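Local coordinates for uncharacterized protein conserved in bacteria with a cystatin-like fold (Silicibacter pomeroyi, PDB 3FLJ), which is of unknown function but has the cystatin-like fold of SnoaL-like domains, a curved sheet wrapped round helices, and assembles as a dimer, at residues L42-V47 with L116-E121; P22-M27 with I109-G114; R61-A66 with L148-A153. All coordinates share one frame; numbering follows the deposited sequence.

Contact 1. Residues L42-V47 with L116-E121; sequences LLAEDV and LIQDFE
Q118 sends CG anti to its backbone N (chi1 -169°) and then bends at chi2, which swings its amide from a CB that points away from L42-V47 back over the turn to D46. On the other side, D46 places CG between its own N and carbonyl carbon (chi1 60°), lifting the carboxylate to meet it. Q118 NE2 donates to D46 OD1 at 2.7 Å along a nearly straight line. The acceptor lies in the plane of the amide, yet the donor comes down from above the carboxylate, the two planes being 79° apart. N112 binds Q118 OE1 through its ND2, so both ends of the amide are engaged, which should hold it against rotation.

Next to this bridge along the chain the backbones pair in parallel at L43 and I117. I117 N gives a bond of 2.8 Å to L42 O, and A44 N returns one of 2.8 Å to I117 O. The pairing is short because a type I turn from A44 to V47 takes the chain round a corner; V47 then opens strand 47-50, also parallel to 117-125 in the curved sheet of the cystatin-like fold. The neighbouring antiparallel pair holds a classic beta bulge at Q118 and D119, set opposite the single residue T110 of strand 101-111.

I117 is hemmed in on its apolar side: its CB meets L43 CD2 at 4.1 Å, and its CG2 lies 4.2 Å from V47 CG2. V47 CA also approaches Q118 O at 3.4 Å in a CH...O contact. The partly exposed L116 brings CD1 to 3.9 Å from L43 O. M27 of helix 22-31 packs against L42 and I117.

Contact 2. Residues P22-M27 with I109-G114; sequences PTIARM and ITLNEG
Apolar contacts alone join M27, I24 and T23 of the helix to I109 and L111 of the strand. M27, a selenomethionine, has CG anti to its backbone N (chi1 179°) and stays extended beyond it, so that its methyl reaches I109 tip to tip. CE stands 3.4 Å from I109 CD1, closer than two methyl carbons normally pack, and the selenium SE lies 3.9 Å from I109 CG1. The other branch of I109 is met differently: I24 slides past it in the opposite sense, bringing CD1 to 4.0 Å from I109 CG2. T23 and L111 likewise run past each other, with T23 CG2 4.1 Å from L111 CD2.

Polar groups find partners outside the two segments. The hydroxyl of T23 is hydrogen-bonded to the carbonyl O of G115, an arrangement that goes with its methyl facing L111, and I109 O accepts a bond from R82 of the second subunit.

The helix axis passes 10.7 Å from that of 109-111, at 138° between their directions. Helix 22-31 packs on the curved sheet, where W90 and L92 of strand 89-98 extend the bed under I24 and M27, and I117 and F120 of strand 117-125 adjoin M27.

Contact 3. Residues R61-A66 with L148-A153; sequences RDPVAA and LKYREA
A single water ties D62 to Y150, donating to D62 OD2 at 2.7 Å and lying 3.1 Å from Y150 OH, at the edge of the ring and in its plane. The other carboxylate oxygen of D62 is hydrogen-bonded to H40 of helix 36-40, so the side chain is gripped at both oxygens, and the aspartate links three helical elements.

The rest is apolar. Y150 turns its ring toward helix 61-74 with CG anti to the carbonyl carbon (chi1 -55°), and one face settles on P63. P63 CA sits over the ring centre, 4.0 Å from the centroid and 9° off the normal, a CH-pi contact; P63 CB completes it at 3.8 Å from Y150 CG. The proline crosses the tyrosine at about a right angle. A66 CB meets Y150 CE2 obliquely at 3.9 Å, and A153 CB closes against P63 CG at 3.6 Å. With an alanine at Y150 the ring is gone, which would probably leave a gap beside P63 and the water without its tyrosine partner.

F147 adds an edge-to-face ring contact to Y150. Proline-aromatic packing, with a water bridge at its edge, fastens the C-terminal helix 147-150 and the 3-10 turn after it to the start of helix 61-74, at the margin of the cystatin-like fold.

Overall arrangement
Contacts 1 and 2 reach the same sheet, since strands 101-111 and 117-125 are neighbours in it, and their centres lie about 8 Å apart. They touch through F120 against I109 and through the backbone of T110 with Q118 and D119. Contact 2 is wholly buried and apolar, helix against strand; contact 1 is partly buried, with main-chain pairing and a polar bridge toward solvent. Contact 3 joins helical elements, is likewise partly buried, and relies on ring packing and a water. It meets contact 1 where R61 adjoins L43-V47, but stays about 8 Å, nearest atoms, from contact 2. Their segments alternate along the chain, each contact joining pieces roughly 70 to 80 residues apart.

Contact 1. Residues L42-V47 with L116-E121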
ATOM      1  N   LEU A  42      12.616   5.858  17.244  1.00 48.53           N
ATOM      2  CA  LEU A  42      12.478   4.652  16.410  1.00 48.25           C
ATOM      3  C   LEU A  42      13.149   4.736  15.027  1.00 46.97           C
ATOM      4  O   LEU A  42      13.250   3.709  14.345  1.00 45.50           O
ATOM      5  CB  LEU A  42      10.987   4.330  16.226  1.00 49.21           C
ATOM      6  CG  LEU A  42      10.163   4.192  17.524  1.00 50.19           C
ATOM      7  CD1 LEU A  42       8.752   3.767  17.182  1.00 52.75           C
ATOM      8  CD2 LEU A  42      10.784   3.223  18.529  1.00 51.93           C
ATOM      9  N   LEU A  43      13.651   5.917  14.647  1.00 46.13           N
ATOM     10  CA  LEU A  43      14.176   6.163  13.300  1.00 45.77           C
ATOM     11  C   LEU A  43      15.684   6.083  13.246  1.00 44.53           C
ATOM     12  O   LEU A  43      16.352   6.582  14.142  1.00 43.48           O
ATOM     13  CB  LEU A  43      13.746   7.556  12.820  1.00 45.05           C
ATOM     14  CG  LEU A  43      12.259   7.918  12.836  1.00 44.23           C
ATOM     15  CD1 LEU A  43      12.043   9.381  12.377  1.00 42.35           C
ATOM     16  CD2 LEU A  43      11.419   6.962  12.011  1.00 38.59           C
ATOM     17  N   ALA A  44      16.222   5.486  12.180  1.00 43.87           N
ATOM     18  CA  ALA A  44      17.674   5.476  11.947  1.00 44.45           C
ATOM     19  C   ALA A  44      18.112   6.929  11.661  1.00 44.87           C
ATOM     20  O   ALA A  44      17.305   7.750  11.156  1.00 44.32           O
ATOM     21  CB  ALA A  44      18.040   4.555  10.774  1.00 43.04           C
ATOM     22  N   GLU A  45      19.365   7.250  12.002  1.00 45.14           N
ATOM     23  CA  GLU A  45      19.905   8.610  11.797  0.50 45.34           C
ATOM     24  C   GLU A  45      19.704   9.115  10.355  1.00 45.09           C
ATOM     25  O   GLU A  45      19.326  10.277  10.161  1.00 44.70           O
ATOM     26  CB  GLU A  45      21.378   8.678  12.220  0.50 45.44           C
ATOM     27  CG  GLU A  45      21.955  10.091  12.277  0.50 46.07           C
ATOM     28  CD  GLU A  45      23.284  10.182  13.025  0.50 46.75           C
ATOM     29  OE1 GLU A  45      23.451   9.521  14.081  0.50 51.34           O
ATOM     30  OE2 GLU A  45      24.155  10.954  12.571  0.50 51.46           O
ATOM     31  N   ASP A  46      19.888   8.216   9.378  1.00 45.13           N
ATOM     32  CA  ASP A  46      19.734   8.474   7.936  1.00 45.29           C
ATOM     33  C   ASP A  46      18.468   7.805   7.341  1.00 44.70           C
ATOM     34  O   ASP A  46      18.474   7.370   6.174  1.00 43.51           O
ATOM     35  CB  ASP A  46      21.024   8.028   7.197  1.00 46.27           C
ATOM     36  CG  ASP A  46      21.363   6.519   7.375  1.00 51.99           C
ATOM     37  OD1 ASP A  46      20.663   5.777   8.126  1.00 52.63           O
ATOM     38  OD2 ASP A  46      22.375   6.089   6.774  1.00 58.97           O
ATOM     39  N   VAL A  47      17.391   7.727   8.144  1.00 43.79           N
ATOM     40  CA  VAL A  47      16.106   7.136   7.714  1.00 43.50           C
ATOM     41  C   VAL A  47      15.584   7.811   6.429  1.00 43.02           C
ATOM     42  O   VAL A  47      15.744   9.016   6.271  1.00 41.48           O
ATOM     43  CB  VAL A  47      14.995   7.223   8.827  1.00 43.92           C
ATOM     44  CG1 VAL A  47      14.714   8.686   9.242  1.00 40.99           C
ATOM     45  CG2 VAL A  47      13.690   6.505   8.383  1.00 41.53           C
ATOM     46  N   LEU A 116      16.273  -0.119  14.282  1.00 44.24           N
ATOM     47  CA  LEU A 116      15.638   1.176  13.998  1.00 44.47           C
ATOM     48  C   LEU A 116      15.083   1.171  12.574  1.00 44.68           C
ATOM     49  O   LEU A 116      15.525   0.380  11.727  1.00 44.83           O
ATOM     50  CB  LEU A 116      16.641   2.326  14.192  1.00 43.56           C
ATOM     51  CG  LEU A 116      17.253   2.464  15.595  1.00 44.78           C
ATOM     52  CD1 LEU A 116      18.321   3.562  15.645  1.00 43.89           C
ATOM     53  CD2 LEU A 116      16.196   2.712  16.670  1.00 48.25           C
ATOM     54  N   ILE A 117      14.126   2.069  12.318  1.00 44.47           N
ATOM     55  CA  ILE A 117      13.476   2.190  11.015  1.00 44.87           C
ATOM     56  C   ILE A 117      14.455   2.851  10.034  1.00 45.56           C
ATOM     57  O   ILE A 117      14.823   4.013  10.223  1.00 45.47           O
ATOM     58  CB  ILE A 117      12.141   2.996  11.097  1.00 44.88           C
ATOM     59  CG1 ILE A 117      11.147   2.287  12.048  1.00 45.78           C
ATOM     60  CG2 ILE A 117      11.527   3.168   9.705  1.00 43.99           C
ATOM     61  CD1 ILE A 117       9.859   3.054  12.309  1.00 46.03           C
ATOM     62  N   GLN A 118      14.868   2.090   9.009  1.00 45.96           N
ATOM     63  CA  GLN A 118      15.809   2.546   7.975  1.00 45.48           C
ATOM     64  C   GLN A 118      15.054   3.095   6.757  1.00 44.72           C
ATOM     65  O   GLN A 118      15.450   4.122   6.225  1.00 44.34           O
ATOM     66  CB  GLN A 118      16.744   1.406   7.552  1.00 45.34           C
ATOM     67  CG  GLN A 118      17.937   1.828   6.668  1.00 47.44           C
ATOM     68  CD  GLN A 118      18.905   2.797   7.372  1.00 51.56           C
ATOM     69  OE1 GLN A 118      19.684   2.397   8.244  1.00 54.20           O
ATOM     70  NE2 GLN A 118      18.855   4.073   6.981  1.00 51.44           N
ATOM     71  N   ASP A 119      14.035   2.368   6.294  1.00 44.23           N
ATOM     72  CA  ASP A 119      13.163   2.779   5.170  1.00 44.86           C
ATOM     73  C   ASP A 119      11.715   2.702   5.623  1.00 44.30           C
ATOM     74  O   ASP A 119      11.322   1.704   6.221  1.00 43.60           O
ATOM     75  CB  ASP A 119      13.345   1.880   3.960  1.00 46.39           C
ATOM     76  CG  ASP A 119      14.733   1.959   3.387  1.00 49.59           C
ATOM     77  OD1 ASP A 119      15.063   3.006   2.813  1.00 55.99           O
ATOM     78  OD2 ASP A 119      15.469   0.966   3.488  1.00 57.88           O
ATOM     79  N   PHE A 120      10.949   3.749   5.315  1.00 43.94           N
ATOM     80  CA  PHE A 120       9.540   3.912   5.696  1.00 43.20           C
ATOM     81  C   PHE A 120       8.866   4.447   4.418  1.00 43.51           C
ATOM     82  O   PHE A 120       9.016   5.624   4.081  1.00 43.21           O
ATOM     83  CB  PHE A 120       9.487   4.912   6.867  1.00 43.14           C
ATOM     84  CG  PHE A 120       8.168   4.968   7.630  1.00 42.77           C
ATOM     85  CD1 PHE A 120       6.906   4.858   7.008  1.00 43.51           C
ATOM     86  CD2 PHE A 120       8.196   5.247   9.008  1.00 43.40           C
ATOM     87  CE1 PHE A 120       5.720   4.946   7.756  1.00 42.50           C
ATOM     88  CE2 PHE A 120       7.003   5.340   9.761  1.00 43.49           C
ATOM     89  CZ  PHE A 120       5.765   5.193   9.123  1.00 46.46           C
ATOM     90  N   GLU A 121       8.155   3.568   3.707  1.00 43.12           N
ATOM     91  CA  GLU A 121       7.490   3.888   2.441  1.00 43.52           C
ATOM     92  C   GLU A 121       5.984   3.698   2.607  1.00 44.05           C
ATOM     93  O   GLU A 121       5.553   2.629   3.047  1.00 42.46           O
ATOM     94  CB  GLU A 121       8.057   2.984   1.356  1.00 43.55           C
ATOM     95  CG  GLU A 121       7.536   3.268  -0.052  1.00 44.42           C
ATOM     96  CD  GLU A 121       8.380   2.605  -1.116  1.00 44.78           C
ATOM     97  OE1 GLU A 121       9.026   1.579  -0.834  1.00 46.83           O
ATOM     98  OE2 GLU A 121       8.415   3.118  -2.239  1.00 45.97           O
TER

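Contact 2. Residues P22-M27 with I109-G114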
ATOM      1  N   PRO A  22      10.208  -5.537  18.651  1.00 45.68           N
ATOM      2  CA  PRO A  22       9.877  -4.443  19.596  1.00 45.74           C
ATOM      3  C   PRO A  22       9.628  -3.061  18.999  1.00 45.28           C
ATOM      4  O   PRO A  22       8.743  -2.346  19.464  1.00 44.87           O
ATOM      5  CB  PRO A  22      11.106  -4.389  20.506  1.00 45.91           C
ATOM      6  CG  PRO A  22      11.647  -5.703  20.468  1.00 47.03           C
ATOM      7  CD  PRO A  22      11.420  -6.244  19.110  1.00 45.24           C
ATOM      8  N   THR A  23      10.449  -2.677  18.022  1.00 44.48           N
ATOM      9  CA  THR A  23      10.279  -1.414  17.277  1.00 44.29           C
ATOM     10  C   THR A  23       8.939  -1.316  16.564  1.00 43.57           C
ATOM     11  O   THR A  23       8.340  -0.235  16.532  1.00 42.90           O
ATOM     12  CB  THR A  23      11.415  -1.197  16.253  1.00 44.51           C
ATOM     13  OG1 THR A  23      12.662  -1.234  16.951  1.00 44.49           O
ATOM     14  CG2 THR A  23      11.277   0.156  15.507  1.00 44.00           C
ATOM     15  N   ILE A  24       8.485  -2.439  16.006  1.00 43.87           N
ATOM     16  CA  ILE A  24       7.189  -2.522  15.313  1.00 44.03           C
ATOM     17  C   ILE A  24       6.044  -2.374  16.337  1.00 43.83           C
ATOM     18  O   ILE A  24       5.084  -1.657  16.061  1.00 43.65           O
ATOM     19  CB  ILE A  24       7.063  -3.825  14.463  1.00 43.65           C
ATOM     20  CG1 ILE A  24       8.173  -3.882  13.400  1.00 43.16           C
ATOM     21  CG2 ILE A  24       5.674  -3.966  13.819  1.00 44.51           C
ATOM     22  CD1 ILE A  24       8.184  -2.749  12.381  1.00 38.69           C
ATOM     23  N   ALA A  25       6.161  -3.020  17.502  1.00 44.94           N
ATOM     24  CA  ALA A  25       5.186  -2.860  18.608  1.00 46.38           C
ATOM     25  C   ALA A  25       5.118  -1.390  19.089  1.00 47.21           C
ATOM     26  O   ALA A  25       4.018  -0.829  19.196  1.00 46.77           O
ATOM     27  CB  ALA A  25       5.526  -3.793  19.789  1.00 45.42           C
ATOM     28  N   ARG A  26       6.297  -0.787  19.327  1.00 48.56           N
ATOM     29  CA  ARG A  26       6.390   0.613  19.787  0.50 49.08           C
ATOM     30  C   ARG A  26       5.844   1.613  18.749  1.00 49.13           C
ATOM     31  O   ARG A  26       5.169   2.582  19.109  1.00 48.52           O
ATOM     32  CB  ARG A  26       7.836   0.955  20.212  0.50 49.11           C
ATOM     33  CG  ARG A  26       8.079   2.366  20.802  0.50 49.05           C
ATOM     34  CD  ARG A  26       7.120   2.749  21.939  0.50 49.63           C
ATOM     35  NE  ARG A  26       7.452   4.060  22.502  0.50 49.76           N
ATOM     36  CZ  ARG A  26       6.659   4.810  23.282  0.50 51.19           C
ATOM     37  NH1 ARG A  26       5.427   4.420  23.652  0.50 51.59           N
ATOM     38  NH2 ARG A  26       7.111   5.997  23.707  0.50 51.94           N
HETATM   39  N   MSE A  27       6.132   1.368  17.478  1.00 49.86           N
HETATM   40  CA  MSE A  27       5.663   2.197  16.358  1.00 52.89           C
HETATM   41  C   MSE A  27       4.129   2.333  16.276  1.00 54.54           C
HETATM   42  O   MSE A  27       3.637   3.414  15.948  1.00 54.78           O
HETATM   43  CB  MSE A  27       6.213   1.589  15.061  1.00 51.94           C
HETATM   44  CG  MSE A  27       5.869   2.215  13.797  1.00 57.00           C
HETATM   45 SE   MSE A  27       6.533   1.053  12.437  0.75 50.57          SE
HETATM   46  CE  MSE A  27       5.735   2.100  11.140  1.00 49.05           C
ATOM     47  N   ILE A 109       7.917  -1.015   6.098  1.00 42.55           N
ATOM     48  CA  ILE A 109       9.051  -0.773   6.992  1.00 42.91           C
ATOM     49  C   ILE A 109      10.172  -1.767   6.770  1.00 43.02           C
ATOM     50  O   ILE A 109       9.911  -2.969   6.693  1.00 43.11           O
ATOM     51  CB  ILE A 109       8.608  -0.833   8.480  1.00 42.38           C
ATOM     52  CG1 ILE A 109       7.519   0.213   8.783  1.00 44.19           C
ATOM     53  CG2 ILE A 109       9.804  -0.639   9.446  1.00 42.27           C
ATOM     54  CD1 ILE A 109       7.890   1.687   8.568  1.00 44.35           C
ATOM     55  N   THR A 110      11.398  -1.244   6.662  1.00 43.17           N
ATOM     56  CA  THR A 110      12.632  -2.029   6.612  1.00 43.28           C
ATOM     57  C   THR A 110      13.461  -1.576   7.815  1.00 44.00           C
ATOM     58  O   THR A 110      13.772  -0.378   7.934  1.00 43.97           O
ATOM     59  CB  THR A 110      13.430  -1.822   5.324  1.00 44.44           C
ATOM     60  OG1 THR A 110      12.546  -1.946   4.201  1.00 45.20           O
ATOM     61  CG2 THR A 110      14.552  -2.872   5.218  1.00 40.98           C
ATOM     62  N   LEU A 111      13.776  -2.515   8.712  1.00 43.31           N
ATOM     63  CA  LEU A 111      14.599  -2.238   9.895  1.00 43.65           C
ATOM     64  C   LEU A 111      16.063  -2.518   9.568  1.00 43.46           C
ATOM     65  O   LEU A 111      16.363  -3.352   8.705  1.00 43.47           O
ATOM     66  CB  LEU A 111      14.159  -3.078  11.104  1.00 43.28           C
ATOM     67  CG  LEU A 111      12.686  -2.948  11.544  1.00 41.90           C
ATOM     68  CD1 LEU A 111      12.361  -3.947  12.670  1.00 37.97           C
ATOM     69  CD2 LEU A 111      12.330  -1.521  11.965  1.00 40.46           C
ATOM     70  N   ASN A 112      16.962  -1.804  10.244  1.00 44.17           N
ATOM     71  CA  ASN A 112      18.431  -2.023  10.120  1.00 45.26           C
ATOM     72  C   ASN A 112      18.886  -3.030  11.196  1.00 45.48           C
ATOM     73  O   ASN A 112      18.042  -3.472  11.992  1.00 45.08           O
ATOM     74  CB  ASN A 112      19.214  -0.685  10.138  1.00 44.80           C
ATOM     75  CG  ASN A 112      19.078   0.109  11.444  1.00 45.78           C
ATOM     76  OD1 ASN A 112      18.727  -0.414  12.502  1.00 41.88           O
ATOM     77  ND2 ASN A 112      19.371   1.396  11.354  1.00 42.42           N
ATOM     78  N   GLU A 113      20.189  -3.364  11.226  1.00 46.51           N
ATOM     79  CA  GLU A 113      20.801  -4.294  12.215  0.50 46.29           C
ATOM     80  C   GLU A 113      20.507  -3.880  13.665  1.00 46.18           C
ATOM     81  O   GLU A 113      20.316  -4.723  14.534  1.00 46.67           O
ATOM     82  CB  GLU A 113      22.333  -4.380  11.995  0.50 46.44           C
ATOM     83  CG  GLU A 113      23.095  -5.384  12.898  0.50 46.65           C
ATOM     84  CD  GLU A 113      24.603  -5.422  12.650  0.50 46.20           C
ATOM     85  OE1 GLU A 113      25.055  -5.221  11.506  0.50 47.03           O
ATOM     86  OE2 GLU A 113      25.340  -5.674  13.619  0.50 45.73           O
ATOM     87  N   GLY A 114      20.504  -2.565  13.910  1.00 45.82           N
ATOM     88  CA  GLY A 114      20.210  -1.994  15.232  1.00 45.73           C
ATOM     89  C   GLY A 114      18.729  -1.960  15.627  1.00 45.84           C
ATOM     90  O   GLY A 114      18.409  -1.496  16.720  1.00 46.49           O
TER

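Contact 3. Residues R61-A66 with L148-A153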
ATOM      1  N   ARG A  61      16.493  11.677  10.496  1.00 44.83           N
ATOM      2  CA  ARG A  61      15.543  11.481  11.600  0.50 46.36           C
ATOM      3  C   ARG A  61      14.798  12.765  11.999  1.00 45.76           C
ATOM      4  O   ARG A  61      13.598  12.697  12.259  1.00 45.95           O
ATOM      5  CB  ARG A  61      16.173  10.795  12.831  0.50 46.12           C
ATOM      6  CG  ARG A  61      17.357  11.506  13.486  0.50 47.75           C
ATOM      7  CD  ARG A  61      17.598  11.031  14.928  0.50 49.76           C
ATOM      8  NE  ARG A  61      18.008   9.623  15.029  0.50 55.08           N
ATOM      9  CZ  ARG A  61      19.238   9.142  15.289  0.50 53.63           C
ATOM     10  NH1 ARG A  61      20.308   9.927  15.502  0.50 54.19           N
ATOM     11  NH2 ARG A  61      19.405   7.811  15.338  0.50 54.14           N
ATOM     12  N   ASP A  62      15.487  13.914  12.027  1.00 45.98           N
ATOM     13  CA  ASP A  62      14.836  15.201  12.369  1.00 46.23           C
ATOM     14  C   ASP A  62      13.735  15.609  11.366  1.00 45.86           C
ATOM     15  O   ASP A  62      12.584  15.794  11.781  1.00 45.51           O
ATOM     16  CB  ASP A  62      15.857  16.330  12.604  1.00 47.78           C
ATOM     17  CG  ASP A  62      16.665  16.163  13.883  1.00 51.22           C
ATOM     18  OD1 ASP A  62      16.548  15.141  14.586  1.00 56.04           O
ATOM     19  OD2 ASP A  62      17.451  17.086  14.178  1.00 55.65           O
ATOM     20  N   PRO A  63      14.069  15.756  10.065  1.00 45.69           N
ATOM     21  CA  PRO A  63      12.998  16.061   9.107  1.00 44.75           C
ATOM     22  C   PRO A  63      11.892  14.985   8.963  1.00 44.42           C
ATOM     23  O   PRO A  63      10.715  15.350   8.835  1.00 43.51           O
ATOM     24  CB  PRO A  63      13.752  16.292   7.786  1.00 45.53           C
ATOM     25  CG  PRO A  63      15.083  15.741   7.962  1.00 46.86           C
ATOM     26  CD  PRO A  63      15.398  15.780   9.413  1.00 46.24           C
ATOM     27  N   VAL A  64      12.259  13.700   9.017  1.00 43.59           N
ATOM     28  CA  VAL A  64      11.273  12.602   8.878  1.00 43.87           C
ATOM     29  C   VAL A  64      10.277  12.581  10.043  1.00 44.58           C
ATOM     30  O   VAL A  64       9.077  12.418   9.811  1.00 45.53           O
ATOM     31  CB  VAL A  64      11.952  11.230   8.636  1.00 42.65           C
ATOM     32  CG1 VAL A  64      10.958  10.060   8.756  1.00 42.15           C
ATOM     33  CG2 VAL A  64      12.639  11.246   7.264  1.00 41.02           C
ATOM     34  N   ALA A  65      10.774  12.750  11.273  1.00 44.35           N
ATOM     35  CA  ALA A  65       9.912  12.796  12.474  1.00 44.16           C
ATOM     36  C   ALA A  65       8.896  13.959  12.379  1.00 44.33           C
ATOM     37  O   ALA A  65       7.729  13.784  12.729  1.00 44.78           O
ATOM     38  CB  ALA A  65      10.757  12.893  13.763  1.00 43.21           C
ATOM     39  N   ALA A  66       9.359  15.119  11.895  1.00 43.87           N
ATOM     40  CA  ALA A  66       8.512  16.304  11.653  1.00 43.43           C
ATOM     41  C   ALA A  66       7.437  16.044  10.605  1.00 42.57           C
ATOM     42  O   ALA A  66       6.282  16.408  10.814  1.00 43.26           O
ATOM     43  CB  ALA A  66       9.361  17.520  11.260  1.00 43.69           C
ATOM     44  N   LEU A 148      12.139  25.444   6.365  1.00 51.34           N
ATOM     45  CA  LEU A 148      13.144  26.236   5.597  1.00 52.36           C
ATOM     46  C   LEU A 148      14.479  25.456   5.606  1.00 53.01           C
ATOM     47  O   LEU A 148      15.088  25.263   4.553  1.00 53.80           O
ATOM     48  CB  LEU A 148      13.379  27.636   6.199  1.00 53.13           C
ATOM     49  CG  LEU A 148      14.212  28.657   5.381  1.00 52.67           C
ATOM     50  CD1 LEU A 148      13.409  29.153   4.182  1.00 56.80           C
ATOM     51  CD2 LEU A 148      14.659  29.834   6.238  1.00 53.81           C
ATOM     52  N   LYS A 149      14.891  25.006   6.797  1.00 53.01           N
ATOM     53  CA  LYS A 149      16.069  24.140   6.971  1.00 53.67           C
ATOM     54  C   LYS A 149      15.820  22.730   6.379  1.00 54.35           C
ATOM     55  O   LYS A 149      16.659  22.225   5.639  1.00 55.81           O
ATOM     56  CB  LYS A 149      16.459  24.004   8.450  1.00 53.37           C
ATOM     57  N   TYR A 150      14.666  22.127   6.664  1.00 53.90           N
ATOM     58  CA  TYR A 150      14.383  20.751   6.198  1.00 54.33           C
ATOM     59  C   TYR A 150      14.187  20.540   4.679  1.00 54.90           C
ATOM     60  O   TYR A 150      14.275  19.394   4.246  1.00 54.75           O
ATOM     61  CB  TYR A 150      13.243  20.093   6.993  1.00 53.81           C
ATOM     62  CG  TYR A 150      13.402  20.034   8.520  1.00 53.89           C
ATOM     63  CD1 TYR A 150      14.665  19.856   9.141  1.00 53.80           C
ATOM     64  CD2 TYR A 150      12.262  20.047   9.354  1.00 53.21           C
ATOM     65  CE1 TYR A 150      14.787  19.767  10.555  1.00 52.79           C
ATOM     66  CE2 TYR A 150      12.373  19.954  10.768  1.00 52.03           C
ATOM     67  CZ  TYR A 150      13.636  19.810  11.356  1.00 54.77           C
ATOM     68  OH  TYR A 150      13.762  19.720  12.728  1.00 57.82           O
ATOM     69  N   ARG A 151      13.975  21.610   3.888  1.00 55.66           N
ATOM     70  CA  ARG A 151      13.851  21.549   2.377  1.00 56.24           C
ATOM     71  C   ARG A 151      14.970  20.749   1.721  1.00 53.48           C
ATOM     72  O   ARG A 151      14.720  19.978   0.790  1.00 52.68           O
ATOM     73  CB  ARG A 151      13.926  22.943   1.684  1.00 57.44           C
ATOM     74  CG  ARG A 151      12.934  23.958   2.125  1.00 59.95           C
ATOM     75  CD  ARG A 151      12.812  25.187   1.282  1.00 60.47           C
ATOM     76  NE  ARG A 151      12.250  24.947  -0.050  1.00 67.11           N
ATOM     77  CZ  ARG A 151      11.716  25.885  -0.848  1.00 68.83           C
ATOM     78  NH1 ARG A 151      11.583  27.178  -0.468  1.00 70.74           N
ATOM     79  NH2 ARG A 151      11.256  25.516  -2.051  1.00 69.91           N
ATOM     80  N   GLU A 152      16.197  20.995   2.208  1.00 51.41           N
ATOM     81  CA  GLU A 152      17.428  20.302   1.771  1.00 49.38           C
ATOM     82  C   GLU A 152      17.385  18.775   1.942  1.00 48.35           C
ATOM     83  O   GLU A 152      18.054  18.068   1.198  1.00 49.31           O
ATOM     84  CB  GLU A 152      18.651  20.867   2.515  1.00 50.39           C
ATOM     85  N   ALA A 153      16.604  18.290   2.917  1.00 46.61           N
ATOM     86  CA  ALA A 153      16.405  16.855   3.175  1.00 46.06           C
ATOM     87  C   ALA A 153      15.492  16.115   2.171  1.00 45.11           C
ATOM     88  O   ALA A 153      15.423  14.878   2.232  1.00 43.08           O
ATOM     89  CB  ALA A 153      15.880  16.643   4.587  1.00 44.86           C
TER
HETATM   90  O   HOH W   1      16.761  19.611  13.425  1.00 64.69           O